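Glycosyltransferase (Streptomyces viridochromogenes, PDB 2IUY) is probably a retaining, nucleotide-binding glycosyltransferase of family GT4 that takes part in the biosynthesis of the antibiotic avilamycin A. Local coordinates at residues A[90-93]-A[94-97]; A[100-103]-A[104-107]. One frame throughout, in Å; residues are numbered along the deposited sequence.

Contact 1. Residues A[90-93]-A[94-97]; sequences DHSG and GVIG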
# COMPACT_ATOMS: atom_id res chain seq x y z
N ASP A 90 -14.84 -3.80 -1.23
CA ASP A 90 -14.00 -4.50 -2.14
C ASP A 90 -12.62 -3.84 -2.28
O ASP A 90 -12.50 -2.66 -2.57
CB ASP A 90 -14.68 -4.68 -3.54
CG ASP A 90 -13.87 -5.61 -4.46
OD1 ASP A 90 -13.27 -6.57 -3.92
OD2 ASP A 90 -13.76 -5.36 -5.68
N HIS A 91 -11.58 -4.65 -2.06
CA HIS A 91 -10.20 -4.26 -2.33
C HIS A 91 -9.59 -5.08 -3.44
O HIS A 91 -8.42 -4.93 -3.70
CB HIS A 91 -9.34 -4.45 -1.06
CG HIS A 91 -9.73 -3.51 0.04
ND1 HIS A 91 -9.07 -2.32 0.26
CD2 HIS A 91 -10.75 -3.55 0.93
CE1 HIS A 91 -9.63 -1.70 1.29
NE2 HIS A 91 -10.65 -2.43 1.71
N SER A 92 -10.35 -5.99 -4.06
CA SER A 92 -9.82 -6.94 -5.06
C SER A 92 -9.69 -6.38 -6.49
O SER A 92 -9.21 -7.09 -7.36
CB SER A 92 -10.73 -8.16 -5.15
OG SER A 92 -11.90 -7.81 -5.86
N GLY A 93 -10.15 -5.16 -6.74
CA GLY A 93 -10.24 -4.62 -8.09
C GLY A 93 -11.39 -5.21 -8.87
O GLY A 93 -11.36 -5.28 -10.09
N GLY A 94 -12.42 -5.65 -8.17
CA GLY A 94 -13.61 -6.06 -8.87
C GLY A 94 -13.71 -7.51 -9.26
O GLY A 94 -14.46 -7.86 -10.19
N VAL A 95 -13.00 -8.37 -8.54
CA VAL A 95 -13.24 -9.82 -8.57
C VAL A 95 -14.70 -10.12 -8.16
O VAL A 95 -15.31 -11.11 -8.59
CB VAL A 95 -12.24 -10.51 -7.64
CG1 VAL A 95 -12.77 -11.77 -7.03
CG2 VAL A 95 -10.88 -10.69 -8.29
N ILE A 96 -15.26 -9.27 -7.31
CA ILE A 96 -16.69 -9.37 -7.02
C ILE A 96 -17.36 -8.01 -7.36
O ILE A 96 -16.68 -7.05 -7.66
CB ILE A 96 -16.93 -9.89 -5.57
CG1 ILE A 96 -16.15 -9.07 -4.53
CG2 ILE A 96 -16.52 -11.38 -5.45
CD1 ILE A 96 -16.85 -7.82 -4.04
N GLY A 97 -18.68 -7.93 -7.35
CA GLY A 97 -19.37 -6.71 -7.75
C GLY A 97 -20.63 -6.57 -6.96
O GLY A 97 -20.91 -7.42 -6.12

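Contact 2. Residues A[100-103]-A[104-107]; sequences GLPP and GTAF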
# COMPACT_ATOMS: atom_id res chain seq x y z
N GLY A 100 -26.30 -9.21 -6.97
CA GLY A 100 -26.50 -10.41 -6.16
C GLY A 100 -26.46 -10.21 -4.67
O GLY A 100 -26.83 -11.11 -3.89
N LEU A 101 -25.98 -9.05 -4.24
CA LEU A 101 -25.98 -8.72 -2.82
C LEU A 101 -27.44 -8.55 -2.32
O LEU A 101 -28.33 -8.13 -3.10
CB LEU A 101 -25.17 -7.43 -2.56
CG LEU A 101 -23.68 -7.44 -2.92
CD1 LEU A 101 -23.11 -6.13 -2.46
CD2 LEU A 101 -22.90 -8.63 -2.25
N PRO A 102 -27.68 -8.86 -1.04
CA PRO A 102 -29.03 -8.79 -0.49
C PRO A 102 -29.50 -7.34 -0.44
O PRO A 102 -28.66 -6.43 -0.33
CB PRO A 102 -28.87 -9.35 0.93
CG PRO A 102 -27.61 -10.09 0.93
CD PRO A 102 -26.73 -9.30 -0.02
N PRO A 103 -30.83 -7.12 -0.53
CA PRO A 103 -31.30 -5.73 -0.49
C PRO A 103 -30.82 -5.08 0.78
O PRO A 103 -30.82 -5.70 1.83
CB PRO A 103 -32.83 -5.85 -0.43
CG PRO A 103 -33.15 -7.28 -0.81
CD PRO A 103 -31.93 -8.10 -0.63
N GLY A 104 -30.39 -3.83 0.70
CA GLY A 104 -29.97 -3.11 1.88
C GLY A 104 -28.46 -3.10 2.03
O GLY A 104 -27.90 -2.29 2.79
N THR A 105 -27.77 -3.97 1.31
CA THR A 105 -26.32 -4.05 1.44
C THR A 105 -25.64 -3.00 0.55
O THR A 105 -25.82 -3.00 -0.66
CB THR A 105 -25.77 -5.50 1.17
OG1 THR A 105 -26.44 -6.41 2.05
CG2 THR A 105 -24.30 -5.58 1.48
N ALA A 106 -24.83 -2.13 1.15
CA ALA A 106 -24.06 -1.13 0.39
C ALA A 106 -22.82 -1.77 -0.22
O ALA A 106 -22.21 -2.67 0.36
CB ALA A 106 -23.63 0.07 1.31
N PHE A 107 -22.45 -1.30 -1.41
CA PHE A 107 -21.23 -1.76 -2.05
C PHE A 107 -20.26 -0.57 -2.22
O PHE A 107 -20.62 0.49 -2.76
CB PHE A 107 -21.52 -2.45 -3.38
CG PHE A 107 -20.31 -3.01 -4.02
CD1 PHE A 107 -19.81 -4.27 -3.63
CD2 PHE A 107 -19.62 -2.29 -5.00
CE1 PHE A 107 -18.64 -4.79 -4.23
CE2 PHE A 107 -18.48 -2.80 -5.62
CZ PHE A 107 -17.98 -4.03 -5.22

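Contact 1. Residues A[90-93]-A[94-97]
With CG anti to the backbone N (chi1 -171°), the carboxylate of D90 reaches forward to the amides of the turn that follows, while S92 folds OG back between its own N and carbonyl carbon (chi1 76°) to meet both that carboxylate and the amides ahead. D90 OD2 is met by G94 N nearly along its C-O axis at 2.8 Å, although the N-H itself is bent away from the line (133°). D90 OD1 is gripped twice: S92 OG donates to its syn lone pair at 2.7 Å, and S92 N, 3.0 Å from D90 OD1, comes from above the carboxylate plane, closing an Asx turn. This Asx turn follows the C-terminal end of strand 87-90 in the parallel sheet of the N-terminal Rossmann-like domain of a GT-B fold. S92 OG spends its proton on D90 and accepts from V95 N at 3.0 Å, with a weaker bond from G94 N. G93 and G94 both turn with positive phi, which suits glycine. I96 runs antiparallel alongside D90, its CD1 methyl 3.7 Å from D90 CG, against the carboxylate. I96 also packs on I76 and L80 of helix 73-82.

Contact 2. Residues A[100-103]-A[104-107]
The N-H of T105 donates to the carbonyl of P102, T105 N to P102 O measuring 3.1 Å, and this bond closes a type II beta turn from P102 to T105. Its N-H...O angle is 156°, with the donor tilted out of the carbonyl plane. P103 and G104 hold the two corner positions: the ring of P103 restrains its phi, and G104 takes a positive phi (100°), a conformation suited to glycine. T105 OG1 stands beside its own backbone N, anti to the carbonyl carbon (chi1 -56°), and therefore on the side of P102, where it lies 3.6 Å from P102 CD. The same T105 OG1 is 3.3 Å from P102 O, at best a weak bond, and V85 O, in the loop before strand 87-90, is a second weak candidate for its proton. The other branch, T105 CG2, approaches L101 CD1 at 4.2 Å. L101 meets F107 with the same methyl: L101 CD1 sits 4.0 Å from F107 CD1, oblique to the ring, and the two side chains cross at about a right angle. V88 of strand 87-90 touches L101, T105 and F107, joining this apolar row to the neighbouring strand. The turn thus delivers the chain into strand 106-111, where A106 takes up backbone hydrogen bonds with D86 and V88. One firm amide bond and two corner residues suited to their backbone angles define the bend, whereas L101 and F107 add apolar packing, consistent with a turn fixed chiefly by its backbone at the surface.

Overall arrangement
Strand 87-90 runs into contact 1, which closes a tight turn at its C-terminal end; the chain then passes through P98 to contact 2, where the turn at 102-105 redirects it into strand 106-111. The two contacts stand in series, neither enclosing nor crossing the other, with centres about 14 Å apart. Together they bracket the connection between two adjacent parallel strands of the N-terminal sheet. F107 joins them: its ring touches I96 CD1 (3.5 Å from F107 CE1) and D90 CB (3.8 Å from F107 CZ), and it also packs on P98. Contact 1 looks onto helix 73-82, while contact 2 lies farther out, at the surface.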